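Local structure of death on curing protein (Enterobacteria phage P1, 3DD7) at residues 7-12 with 73-78; 49-54 with 87-92; 57-62 with 112-117. The protein acts as the toxin of the phage P1 Phd-Doc pair, a Fic/DOC-family protein linked to ribosome inhibition and neutralised by its antitoxin Phd. The protein carries 2 engineered substitutions. All coordinates share one frame; numbering follows the deposited sequence. Where two conformers were deposited one is given.

Contact 1 (7-12 with 73-78)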
ATOM      1  N   GLU A   7      12.271   4.528  -0.155  1.00 22.97           N
ATOM      2  CA  GLU A   7      12.266   5.972  -0.391  1.00 22.66           C
ATOM      3  C   GLU A   7      11.054   6.330  -1.262  1.00 21.86           C
ATOM      4  O   GLU A   7      10.423   7.371  -1.083  1.00 21.66           O
ATOM      5  CB  GLU A   7      13.591   6.421  -1.008  1.00 23.18           C
ATOM      6  CG  GLU A   7      13.939   5.706  -2.285  1.00 24.95           C
ATOM      7  N   GLU A   8      10.689   5.428  -2.168  1.00 21.04           N
ATOM      8  CA  GLU A   8       9.481   5.631  -2.952  1.00 20.72           C
ATOM      9  C   GLU A   8       8.247   5.570  -2.064  1.00 19.46           C
ATOM     10  O   GLU A   8       7.311   6.334  -2.252  1.00 19.33           O
ATOM     11  CB  GLU A   8       9.369   4.603  -4.066  1.00 20.72           C
ATOM     12  CG  GLU A   8       8.252   4.900  -5.033  1.00 24.81           C
ATOM     13  CD  GLU A   8       8.449   4.206  -6.365  1.00 28.77           C
ATOM     14  OE1 GLU A   8       8.806   3.006  -6.382  1.00 32.60           O
ATOM     15  OE2 GLU A   8       8.274   4.876  -7.402  1.00 31.20           O
ATOM     16  N   LEU A   9       8.242   4.651  -1.104  1.00 19.48           N
ATOM     17  CA  LEU A   9       7.114   4.546  -0.177  1.00 19.62           C
ATOM     18  C   LEU A   9       6.966   5.849   0.590  1.00 19.49           C
ATOM     19  O   LEU A   9       5.870   6.401   0.730  1.00 19.24           O
ATOM     20  CB  LEU A   9       7.332   3.410   0.806  1.00 19.03           C
ATOM     21  CG  LEU A   9       6.123   3.152   1.704  1.00 18.99           C
ATOM     22  CD1 LEU A   9       5.109   2.310   0.919  1.00 20.00           C
ATOM     23  CD2 LEU A   9       6.539   2.468   2.993  1.00 20.49           C
ATOM     24  N   ILE A  10       8.089   6.337   1.097  1.00 19.02           N
ATOM     25  CA  ILE A  10       8.108   7.607   1.810  1.00 19.16           C
ATOM     26  C   ILE A  10       7.605   8.781   0.929  1.00 19.16           C
ATOM     27  O   ILE A  10       6.778   9.588   1.368  1.00 19.48           O
ATOM     28  CB  ILE A  10       9.520   7.881   2.380  1.00 19.23           C
ATOM     29  CG1 ILE A  10       9.947   6.721   3.305  1.00 18.62           C
ATOM     30  CG2 ILE A  10       9.566   9.229   3.098  1.00 18.47           C
ATOM     31  CD1 ILE A  10      11.399   6.797   3.793  1.00 20.06           C
ATOM     32  N   ALA A  11       8.103   8.881  -0.300  1.00 18.49           N
ATOM     33  CA  ALA A  11       7.694   9.973  -1.190  1.00 18.51           C
ATOM     34  C   ALA A  11       6.187   9.889  -1.482  1.00 17.83           C
ATOM     35  O   ALA A  11       5.492  10.911  -1.537  1.00 17.75           O
ATOM     36  CB  ALA A  11       8.491   9.944  -2.474  1.00 18.54           C
ATOM     37  N   LEU A  12       5.692   8.668  -1.650  1.00 17.51           N
ATOM     38  CA  LEU A  12       4.273   8.455  -1.917  1.00 17.28           C
ATOM     39  C   LEU A  12       3.445   8.918  -0.716  1.00 17.61           C
ATOM     40  O   LEU A  12       2.471   9.643  -0.876  1.00 17.63           O
ATOM     41  CB  LEU A  12       3.995   6.984  -2.225  1.00 17.02           C
ATOM     42  CG  LEU A  12       2.572   6.582  -2.619  1.00 18.45           C
ATOM     43  CD1 LEU A  12       2.615   5.217  -3.307  1.00 22.76           C
ATOM     44  CD2 LEU A  12       1.599   6.532  -1.410  1.00 22.88           C
ATOM     45  N   LYS A  73      -2.538   3.994   6.559  1.00 19.33           N
ATOM     46  CA  LYS A  73      -3.504   3.207   5.778  1.00 19.90           C
ATOM     47  C   LYS A  73      -3.563   3.693   4.331  1.00 19.17           C
ATOM     48  O   LYS A  73      -3.548   2.877   3.396  1.00 19.53           O
ATOM     49  CB  LYS A  73      -4.889   3.197   6.424  1.00 19.78           C
ATOM     50  CG  LYS A  73      -4.931   2.468   7.782  1.00 21.05           C
ATOM     51  CD  LYS A  73      -6.314   2.532   8.402  1.00 22.33           C
ATOM     52  CE  LYS A  73      -6.733   3.951   8.818  1.00 26.39           C
ATOM     53  NZ  LYS A  73      -6.104   4.303  10.123  1.00 28.52           N
ATOM     54  N   ARG A  74      -3.617   5.010   4.139  1.00 18.81           N
ATOM     55  CA  ARG A  74      -3.603   5.549   2.773  1.00 17.73           C
ATOM     56  C   ARG A  74      -2.364   5.093   2.017  1.00 18.26           C
ATOM     57  O   ARG A  74      -2.455   4.671   0.856  1.00 17.95           O
ATOM     58  CB  ARG A  74      -3.719   7.073   2.772  1.00 18.13           C
ATOM     59  CG  ARG A  74      -5.155   7.547   2.886  1.00 17.86           C
ATOM     60  CD  ARG A  74      -5.157   9.084   2.971  1.00 18.47           C
ATOM     61  NE  ARG A  74      -4.926   9.567   4.333  1.00 20.48           N
ATOM     62  CZ  ARG A  74      -4.398  10.756   4.645  1.00 22.62           C
ATOM     63  NH1 ARG A  74      -3.922  11.557   3.702  1.00 19.72           N
ATOM     64  NH2 ARG A  74      -4.311  11.127   5.916  1.00 20.09           N
ATOM     65  N   THR A  75      -1.214   5.133   2.688  1.00 17.53           N
ATOM     66  CA  THR A  75       0.043   4.813   2.022  1.00 17.90           C
ATOM     67  C   THR A  75       0.044   3.326   1.721  1.00 17.83           C
ATOM     68  O   THR A  75       0.482   2.922   0.656  1.00 18.33           O
ATOM     69  CB  THR A  75       1.253   5.258   2.871  1.00 17.55           C
ATOM     70  OG1 THR A  75       1.161   6.684   3.093  1.00 17.06           O
ATOM     71  CG2 THR A  75       2.579   4.887   2.181  1.00 18.86           C
ATOM     72  N   ALA A  76      -0.500   2.532   2.647  1.00 18.52           N
ATOM     73  CA  ALA A  76      -0.586   1.076   2.480  1.00 18.46           C
ATOM     74  C   ALA A  76      -1.378   0.761   1.200  1.00 18.68           C
ATOM     75  O   ALA A  76      -0.881   0.086   0.307  1.00 18.89           O
ATOM     76  CB  ALA A  76      -1.256   0.454   3.679  1.00 18.36           C
ATOM     77  N   LEU A  77      -2.589   1.319   1.119  1.00 18.47           N
ATOM     78  CA  LEU A  77      -3.494   1.100  -0.016  1.00 18.80           C
ATOM     79  C   LEU A  77      -2.916   1.558  -1.366  1.00 18.54           C
ATOM     80  O   LEU A  77      -2.864   0.781  -2.324  1.00 17.57           O
ATOM     81  CB  LEU A  77      -4.859   1.755   0.233  1.00 19.44           C
ATOM     82  CG  LEU A  77      -5.838   1.599  -0.927  1.00 20.95           C
ATOM     83  CD1 LEU A  77      -6.088   0.109  -1.226  1.00 20.62           C
ATOM     84  CD2 LEU A  77      -7.136   2.296  -0.605  1.00 20.02           C
ATOM     85  N   ASN A  78      -2.482   2.810  -1.418  1.00 18.29           N
ATOM     86  CA  ASN A  78      -1.964   3.386  -2.657  1.00 18.89           C
ATOM     87  C   ASN A  78      -0.699   2.670  -3.127  1.00 18.72           C
ATOM     88  O   ASN A  78      -0.535   2.464  -4.334  1.00 18.50           O
ATOM     89  CB  ASN A  78      -1.734   4.902  -2.496  1.00 19.14           C
ATOM     90  CG  ASN A  78      -3.043   5.694  -2.414  1.00 21.04           C
ATOM     91  OD1 ASN A  78      -3.526   6.233  -3.424  1.00 25.60           O
ATOM     92  ND2 ASN A  78      -3.603   5.794  -1.224  1.00 24.60           N
TER
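Leu9 and Leu12, one helical turn apart, reach across from helix 6-20 and receive the methyl of Thr75 together with the CB of Asn78. All the contacts across this buried interface are of van der Waals kind. Leu9 offers the CD1 branch, which comes to 3.8 Å from Thr75 CG2, and Thr75 CG2 also lies 3.9 Å from the carbonyl oxygen Leu9 O. Leu12 uses its other branch: CD2 sits 3.9 Å from Asn78 CB and 4.1 Å from Thr75 CG2, so that it bridges the two residues. The Thr75 methyl thus has a leucine branch on it from each of the two turns. Its placement follows from chi1 of -59°, which sets CG2 opposite the backbone N and OG1 beside it; OG1 hydrogen-bonds to the carbonyl of Ala71 on its own side of the contact.

The polar interactions run within helix 72-86. Asn78 ND2 donates to Arg74 O over a short 2.6 Å, nearly straight at 177°. The acceptor lies in the amide plane, whereas the donor stands above the plane of the carbonyl. Arg74 O also accepts the Asn78 backbone N-H. The ND2 bonds, to Arg74 O and to a polar side chain of the bound peptide, hold the amide in its orientation. Arg74 NH1 reaches Asn16 and Gly21, tying its end to helix 6-20 and the turn after it.

The short axes pass 10.1 Å apart and are strongly inclined, 121° between their directions. Lys73 and Arg74 belong to the close of the Fic signature sequence, so the contact packs the helix carrying the end of that motif against helix 6-20, as expected for the Fic/DOC fold.

Contact 2 (49-54 with 87-92); sequences TDLFEV and NGVQVF
Leu51, in the first turn of helix 51-65, points its CB at the chain leaving helix 72-86, where Asn87 and Val89 receive it. From CB the chain turns at chi1 -73°, which sets CG beside the backbone N, and from CG both methyls reach Asn87. CD1 touches most: it lies 3.7 Å from Asn87 CB and equally near the carbonyl oxygen Asn87 O, and it also meets Val89 CG2 at 3.8 Å. CD2 rests on the same asparagine, 3.8 Å from Asn87 CB, with Asn87 CG scarcely farther. The leucine fork therefore straddles the CB of Asn87, whose amide is occupied on other sides, ND2 by Phe83 O and OD1 by Arg2 N. Val89 turns its second branch to Phe52, with CG1 4.1 Å from the ring atom CZ.

Asp50 is the N-cap: its OD1 accepts from Glu53 N at 3.1 Å and, weakly, from Phe52 N, and it pairs with Arg119. Gly88 is the C' residue of the Schellman motif ending helix 72-86. The contact thus joins the start of one helix to the end of another, with Phe83 packing on Leu51, Leu84 on Phe52 and Val89, and helix 111-122 flanking Phe52 and Val89.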
ATOM      1  N   THR A  49       5.322 -15.390  -6.689  1.00 23.14           N
ATOM      2  CA  THR A  49       5.238 -14.838  -8.037  1.00 23.52           C
ATOM      3  C   THR A  49       3.851 -14.256  -8.309  1.00 23.10           C
ATOM      4  O   THR A  49       3.633 -13.574  -9.311  1.00 23.50           O
ATOM      5  CB  THR A  49       5.587 -15.894  -9.119  1.00 23.83           C
ATOM      6  OG1 THR A  49       4.718 -17.028  -8.986  1.00 26.51           O
ATOM      7  CG2 THR A  49       7.033 -16.351  -8.987  1.00 24.03           C
ATOM      8  N   ASP A  50       2.911 -14.547  -7.421  1.00 22.21           N
ATOM      9  CA  ASP A  50       1.554 -14.062  -7.583  1.00 22.22           C
ATOM     10  C   ASP A  50       1.471 -12.584  -7.223  1.00 21.43           C
ATOM     11  O   ASP A  50       1.704 -12.218  -6.072  1.00 21.03           O
ATOM     12  CB  ASP A  50       0.607 -14.873  -6.704  1.00 22.85           C
ATOM     13  CG  ASP A  50      -0.838 -14.537  -6.966  1.00 26.30           C
ATOM     14  OD1 ASP A  50      -1.243 -13.405  -6.670  1.00 28.40           O
ATOM     15  OD2 ASP A  50      -1.577 -15.404  -7.483  1.00 32.69           O
ATOM     16  N   LEU A  51       1.123 -11.751  -8.207  1.00 20.59           N
ATOM     17  CA  LEU A  51       1.130 -10.300  -8.030  1.00 19.13           C
ATOM     18  C   LEU A  51       0.185  -9.877  -6.923  1.00 19.31           C
ATOM     19  O   LEU A  51       0.486  -8.951  -6.175  1.00 18.94           O
ATOM     20  CB  LEU A  51       0.768  -9.591  -9.332  1.00 19.35           C
ATOM     21  CG  LEU A  51       1.869  -9.624 -10.393  1.00 19.09           C
ATOM     22  CD1 LEU A  51       1.365  -8.853 -11.614  1.00 18.13           C
ATOM     23  CD2 LEU A  51       3.185  -9.020  -9.869  1.00 19.89           C
ATOM     24  N   PHE A  52      -0.934 -10.578  -6.788  1.00 18.96           N
ATOM     25  CA  PHE A  52      -1.912 -10.195  -5.760  1.00 19.42           C
ATOM     26  C   PHE A  52      -1.446 -10.514  -4.350  1.00 19.69           C
ATOM     27  O   PHE A  52      -1.723  -9.732  -3.422  1.00 20.20           O
ATOM     28  CB  PHE A  52      -3.284 -10.765  -6.086  1.00 20.30           C
ATOM     29  CG  PHE A  52      -3.824 -10.219  -7.365  1.00 20.25           C
ATOM     30  CD1 PHE A  52      -4.253  -8.890  -7.429  1.00 23.90           C
ATOM     31  CD2 PHE A  52      -3.807 -10.975  -8.532  1.00 23.24           C
ATOM     32  CE1 PHE A  52      -4.709  -8.348  -8.625  1.00 23.56           C
ATOM     33  CE2 PHE A  52      -4.268 -10.432  -9.734  1.00 24.45           C
ATOM     34  CZ  PHE A  52      -4.721  -9.127  -9.782  1.00 23.49           C
ATOM     35  N   GLU A  53      -0.731 -11.631  -4.195  1.00 20.28           N
ATOM     36  CA  GLU A  53      -0.117 -11.954  -2.899  1.00 20.46           C
ATOM     37  C   GLU A  53       0.934 -10.911  -2.535  1.00 19.52           C
ATOM     38  O   GLU A  53       0.968 -10.430  -1.410  1.00 19.60           O
ATOM     39  CB  GLU A  53       0.504 -13.361  -2.842  1.00 20.66           C
ATOM     40  CG  GLU A  53       0.087 -14.084  -1.523  1.00 27.32           C
ATOM     41  CD  GLU A  53       1.216 -14.651  -0.651  1.00 34.25           C
ATOM     42  OE1 GLU A  53       1.290 -14.245   0.539  1.00 37.42           O
ATOM     43  OE2 GLU A  53       1.987 -15.535  -1.102  1.00 36.02           O
ATOM     44  N   VAL A  54       1.778 -10.553  -3.501  1.00 18.89           N
ATOM     45  CA  VAL A  54       2.802  -9.529  -3.278  1.00 18.13           C
ATOM     46  C   VAL A  54       2.164  -8.174  -2.943  1.00 17.35           C
ATOM     47  O   VAL A  54       2.540  -7.562  -1.951  1.00 17.10           O
ATOM     48  CB  VAL A  54       3.810  -9.426  -4.440  1.00 16.69           C
ATOM     49  CG1 VAL A  54       4.947  -8.468  -4.076  1.00 19.12           C
ATOM     50  CG2 VAL A  54       4.395 -10.823  -4.755  1.00 17.93           C
ATOM     51  N   ASN A  87       3.190  -3.396 -12.420  1.00 23.22           N
ATOM     52  CA  ASN A  87       3.339  -4.753 -12.931  1.00 23.27           C
ATOM     53  C   ASN A  87       2.283  -5.135 -13.963  1.00 23.14           C
ATOM     54  O   ASN A  87       2.074  -6.309 -14.253  1.00 22.82           O
ATOM     55  CB  ASN A  87       3.440  -5.740 -11.774  1.00 23.43           C
ATOM     56  CG  ASN A  87       4.776  -5.635 -11.064  1.00 23.75           C
ATOM     57  OD1 ASN A  87       5.790  -6.123 -11.567  1.00 22.63           O
ATOM     58  ND2 ASN A  87       4.800  -4.940  -9.916  1.00 24.47           N
ATOM     59  N   GLY A  88       1.631  -4.114 -14.514  1.00 22.90           N
ATOM     60  CA  GLY A  88       0.731  -4.283 -15.655  1.00 22.75           C
ATOM     61  C   GLY A  88      -0.691  -4.664 -15.294  1.00 22.54           C
ATOM     62  O   GLY A  88      -1.469  -5.036 -16.164  1.00 22.10           O
ATOM     63  N   VAL A  89      -1.043  -4.570 -14.011  1.00 22.80           N
ATOM     64  CA  VAL A  89      -2.434  -4.786 -13.603  1.00 22.63           C
ATOM     65  C   VAL A  89      -3.166  -3.447 -13.535  1.00 22.93           C
ATOM     66  O   VAL A  89      -2.787  -2.569 -12.750  1.00 22.75           O
ATOM     67  CB  VAL A  89      -2.541  -5.521 -12.243  1.00 22.66           C
ATOM     68  CG1 VAL A  89      -4.016  -5.635 -11.786  1.00 22.39           C
ATOM     69  CG2 VAL A  89      -1.860  -6.888 -12.300  1.00 21.80           C
ATOM     70  N   GLN A  90      -4.202  -3.283 -14.358  1.00 22.80           N
ATOM     71  CA  GLN A  90      -5.031  -2.075 -14.315  0.50 23.09           C
ATOM     72  C   GLN A  90      -5.740  -1.982 -12.968  1.00 23.01           C
ATOM     73  O   GLN A  90      -6.334  -2.964 -12.505  1.00 23.17           O
ATOM     74  CB  GLN A  90      -6.060  -2.087 -15.445  0.50 23.15           C
ATOM     75  CG  GLN A  90      -6.923  -0.832 -15.528  0.50 23.04           C
ATOM     76  N   VAL A  91      -5.674  -0.814 -12.342  1.00 22.50           N
ATOM     77  CA  VAL A  91      -6.346  -0.604 -11.069  1.00 22.80           C
ATOM     78  C   VAL A  91      -7.376   0.501 -11.216  1.00 23.00           C
ATOM     79  O   VAL A  91      -7.288   1.312 -12.128  1.00 23.64           O
ATOM     80  CB  VAL A  91      -5.362  -0.244  -9.932  1.00 22.55           C
ATOM     81  CG1 VAL A  91      -4.445  -1.455  -9.600  1.00 22.15           C
ATOM     82  CG2 VAL A  91      -4.544   1.003 -10.276  1.00 22.91           C
ATOM     83  N   PHE A  92      -8.356   0.495 -10.321  1.00 22.80           N
ATOM     84  CA  PHE A  92      -9.417   1.485 -10.291  1.00 23.09           C
ATOM     85  C   PHE A  92      -9.917   1.541  -8.856  1.00 22.74           C
ATOM     86  O   PHE A  92      -9.642   0.623  -8.074  1.00 21.93           O
ATOM     87  CB  PHE A  92     -10.545   1.098 -11.249  1.00 24.23           C
ATOM     88  CG  PHE A  92     -10.965  -0.336 -11.140  1.00 25.40           C
ATOM     89  CD1 PHE A  92     -11.991  -0.704 -10.295  1.00 27.09           C
ATOM     90  CD2 PHE A  92     -10.339  -1.320 -11.906  1.00 27.69           C
ATOM     91  CE1 PHE A  92     -12.400  -2.043 -10.201  1.00 29.26           C
ATOM     92  CE2 PHE A  92     -10.734  -2.652 -11.805  1.00 27.15           C
ATOM     93  CZ  PHE A  92     -11.763  -3.002 -10.952  1.00 27.48           C
TER

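Contact 3 (57-62 with 112-117)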
ATOM      1  N   THR A  57       0.990  -8.183   0.513  1.00 17.67           N
ATOM      2  CA  THR A  57       2.084  -8.165   1.491  1.00 17.78           C
ATOM      3  C   THR A  57       2.514  -6.713   1.723  1.00 17.49           C
ATOM      4  O   THR A  57       2.671  -6.283   2.877  1.00 17.98           O
ATOM      5  CB  THR A  57       3.276  -9.061   1.043  1.00 18.23           C
ATOM      6  OG1 THR A  57       2.794 -10.359   0.685  1.00 17.41           O
ATOM      7  CG2 THR A  57       4.286  -9.242   2.164  1.00 17.50           C
ATOM      8  N   TYR A  58       2.658  -5.942   0.637  1.00 17.99           N
ATOM      9  CA  TYR A  58       2.897  -4.496   0.785  1.00 18.30           C
ATOM     10  C   TYR A  58       1.783  -3.820   1.578  1.00 17.96           C
ATOM     11  O   TYR A  58       2.054  -3.018   2.477  1.00 18.41           O
ATOM     12  CB  TYR A  58       3.015  -3.783  -0.552  1.00 18.67           C
ATOM     13  CG  TYR A  58       4.377  -3.889  -1.209  1.00 17.94           C
ATOM     14  CD1 TYR A  58       5.434  -3.056  -0.821  1.00 18.26           C
ATOM     15  CD2 TYR A  58       4.601  -4.818  -2.212  1.00 18.88           C
ATOM     16  CE1 TYR A  58       6.685  -3.156  -1.429  1.00 18.29           C
ATOM     17  CE2 TYR A  58       5.836  -4.916  -2.850  1.00 18.84           C
ATOM     18  CZ  TYR A  58       6.882  -4.091  -2.447  1.00 20.30           C
ATOM     19  OH  TYR A  58       8.113  -4.192  -3.065  1.00 18.03           O
ATOM     20  N   LEU A  59       0.535  -4.110   1.219  1.00 17.86           N
ATOM     21  CA  LEU A  59      -0.584  -3.484   1.883  1.00 17.27           C
ATOM     22  C   LEU A  59      -0.565  -3.785   3.388  1.00 17.22           C
ATOM     23  O   LEU A  59      -0.590  -2.864   4.209  1.00 17.00           O
ATOM     24  CB  LEU A  59      -1.912  -3.907   1.248  1.00 17.89           C
ATOM     25  CG  LEU A  59      -3.137  -3.063   1.609  1.00 17.06           C
ATOM     26  CD1 LEU A  59      -4.254  -3.152   0.537  1.00 17.86           C
ATOM     27  CD2 LEU A  59      -3.692  -3.441   3.003  1.00 18.18           C
ATOM     28  N   VAL A  60      -0.521  -5.067   3.752  1.00 17.08           N
ATOM     29  CA  VAL A  60      -0.553  -5.438   5.168  1.00 17.48           C
ATOM     30  C   VAL A  60       0.682  -4.898   5.913  1.00 17.41           C
ATOM     31  O   VAL A  60       0.565  -4.356   7.028  1.00 17.01           O
ATOM     32  CB  VAL A  60      -0.716  -6.965   5.382  1.00 17.11           C
ATOM     33  CG1 VAL A  60      -0.685  -7.342   6.883  1.00 17.80           C
ATOM     34  CG2 VAL A  60      -2.019  -7.463   4.771  1.00 17.90           C
ATOM     35  N   ALA A  61       1.861  -5.030   5.301  1.00 17.74           N
ATOM     36  CA  ALA A  61       3.104  -4.624   5.980  1.00 17.92           C
ATOM     37  C   ALA A  61       3.110  -3.136   6.351  1.00 18.77           C
ATOM     38  O   ALA A  61       3.508  -2.760   7.467  1.00 18.11           O
ATOM     39  CB  ALA A  61       4.329  -5.000   5.150  1.00 19.12           C
ATOM     40  N   THR A  62       2.633  -2.296   5.440  1.00 18.06           N
ATOM     41  CA  THR A  62       2.579  -0.858   5.689  1.00 19.99           C
ATOM     42  C   THR A  62       1.411  -0.504   6.613  1.00 19.56           C
ATOM     43  O   THR A  62       1.562   0.302   7.539  1.00 19.40           O
ATOM     44  CB  THR A  62       2.556  -0.074   4.369  1.00 20.83           C
ATOM     45  OG1 THR A  62       3.796  -0.327   3.699  1.00 22.96           O
ATOM     46  CG2 THR A  62       2.431   1.422   4.609  1.00 21.32           C
ATOM     47  N   SER A 112      -3.233 -13.288   2.917  1.00 19.37           N
ATOM     48  CA  SER A 112      -3.945 -14.190   2.007  0.50 19.59           C
ATOM     49  C   SER A 112      -5.337 -13.644   1.665  1.00 19.79           C
ATOM     50  O   SER A 112      -5.762 -13.628   0.501  1.00 19.96           O
ATOM     51  CB  SER A 112      -4.056 -15.585   2.644  0.50 19.93           C
ATOM     52  OG  SER A 112      -4.752 -16.487   1.807  0.50 19.07           O
ATOM     53  N   SER A 113      -6.049 -13.199   2.694  1.00 19.24           N
ATOM     54  CA  SER A 113      -7.400 -12.690   2.497  1.00 19.40           C
ATOM     55  C   SER A 113      -7.401 -11.358   1.722  1.00 19.01           C
ATOM     56  O   SER A 113      -8.257 -11.129   0.855  1.00 19.34           O
ATOM     57  CB  SER A 113      -8.100 -12.594   3.849  1.00 19.48           C
ATOM     58  OG  SER A 113      -8.105 -13.876   4.485  1.00 19.79           O
ATOM     59  N   VAL A 114      -6.452 -10.478   2.037  1.00 18.17           N
ATOM     60  CA  VAL A 114      -6.313  -9.237   1.271  1.00 18.08           C
ATOM     61  C   VAL A 114      -6.034  -9.557  -0.203  1.00 19.08           C
ATOM     62  O   VAL A 114      -6.662  -8.987  -1.114  1.00 19.55           O
ATOM     63  CB  VAL A 114      -5.236  -8.285   1.866  1.00 17.26           C
ATOM     64  CG1 VAL A 114      -5.058  -7.091   0.949  1.00 17.91           C
ATOM     65  CG2 VAL A 114      -5.697  -7.799   3.240  1.00 17.05           C
ATOM     66  N   ALA A 115      -5.136 -10.510  -0.433  1.00 19.10           N
ATOM     67  CA  ALA A 115      -4.823 -10.925  -1.802  1.00 19.80           C
ATOM     68  C   ALA A 115      -6.064 -11.461  -2.510  1.00 20.16           C
ATOM     69  O   ALA A 115      -6.274 -11.170  -3.693  1.00 20.29           O
ATOM     70  CB  ALA A 115      -3.690 -11.947  -1.832  1.00 20.60           C
ATOM     71  N   ASP A 116      -6.891 -12.217  -1.784  1.00 19.82           N
ATOM     72  CA  ASP A 116      -8.102 -12.790  -2.372  1.00 21.24           C
ATOM     73  C   ASP A 116      -9.028 -11.682  -2.855  1.00 21.06           C
ATOM     74  O   ASP A 116      -9.629 -11.778  -3.926  1.00 21.18           O
ATOM     75  CB  ASP A 116      -8.838 -13.691  -1.368  1.00 21.89           C
ATOM     76  CG  ASP A 116      -8.194 -15.059  -1.213  1.00 23.95           C
ATOM     77  OD1 ASP A 116      -7.499 -15.512  -2.141  1.00 25.92           O
ATOM     78  OD2 ASP A 116      -8.404 -15.698  -0.154  1.00 24.37           O
ATOM     79  N   THR A 117      -9.121 -10.620  -2.068  1.00 21.14           N
ATOM     80  CA  THR A 117      -9.988  -9.501  -2.415  1.00 21.16           C
ATOM     81  C   THR A 117      -9.420  -8.716  -3.598  1.00 20.49           C
ATOM     82  O   THR A 117     -10.148  -8.376  -4.535  1.00 20.51           O
ATOM     83  CB  THR A 117     -10.238  -8.588  -1.206  1.00 21.73           C
ATOM     84  OG1 THR A 117     -10.830  -9.377  -0.161  1.00 23.30           O
ATOM     85  CG2 THR A 117     -11.177  -7.448  -1.571  1.00 21.44           C
TER
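In Val60 and Val114 chi1 lies close to 180° (178° and 175°), placing CG2 of each beside its backbone N and CG1 beside the carbonyl carbon. The two CG2 methyls are thereby brought together, 4.0 Å apart. Leu59, whose chi1 of -165° carries CG away from the backbone N, extends its CD1 to the other branch of the same valine, 4.0 Å from Val114 CG1. Val114 thus offers one methyl to each of two consecutive residues of helix 51-65, and both meet it at an angle rather than alongside.

The interface is thin, burying 111 Å² in all, and entirely apolar. The backbones stay well apart: Val60 CA and Val114 CA, the closest pair of CA atoms, are separated by 7.9 Å. Further side chains complete the surroundings. Leu100 and Ala104 of helix 97-105 pack against Val114, Ala104 also touching Leu59, while Val111 reaches Val60 from the same helix as Val114. Leu59 also meets Leu77 and Ala80 of helix 72-86, so this leucine is shared among three neighbouring helices.

Small and branched aliphatic groups pack together where these helices converge, as in the hydrophobic core of an all-alpha bundle; here the core joins the final helix of this Fic/DOC-family toxin to helix 51-65.

Helix 51-65 and helix 72-86 relate the three contacts. Contacts 2 and 3 lie along helix 51-65, their centres 11 Å apart, and they touch where Phe52 O comes within 3.4 Å of Ala115 CB. Contacts 1 and 3, centred 14 Å apart on opposite sides of the chain's centre, meet through Ala76 CB, 3.4 Å from Leu59 O, and through Ala76 N, 3.7 Å from Thr62 CG2. Contacts 1 and 2 do not touch, their nearest atoms being about 7 Å apart, though helix 72-86 runs from one to the other. Of the three, contact 1 borders the bound antitoxin peptide, through Lys73, Arg74, Leu77 and Asn78, beside the probable Fic site.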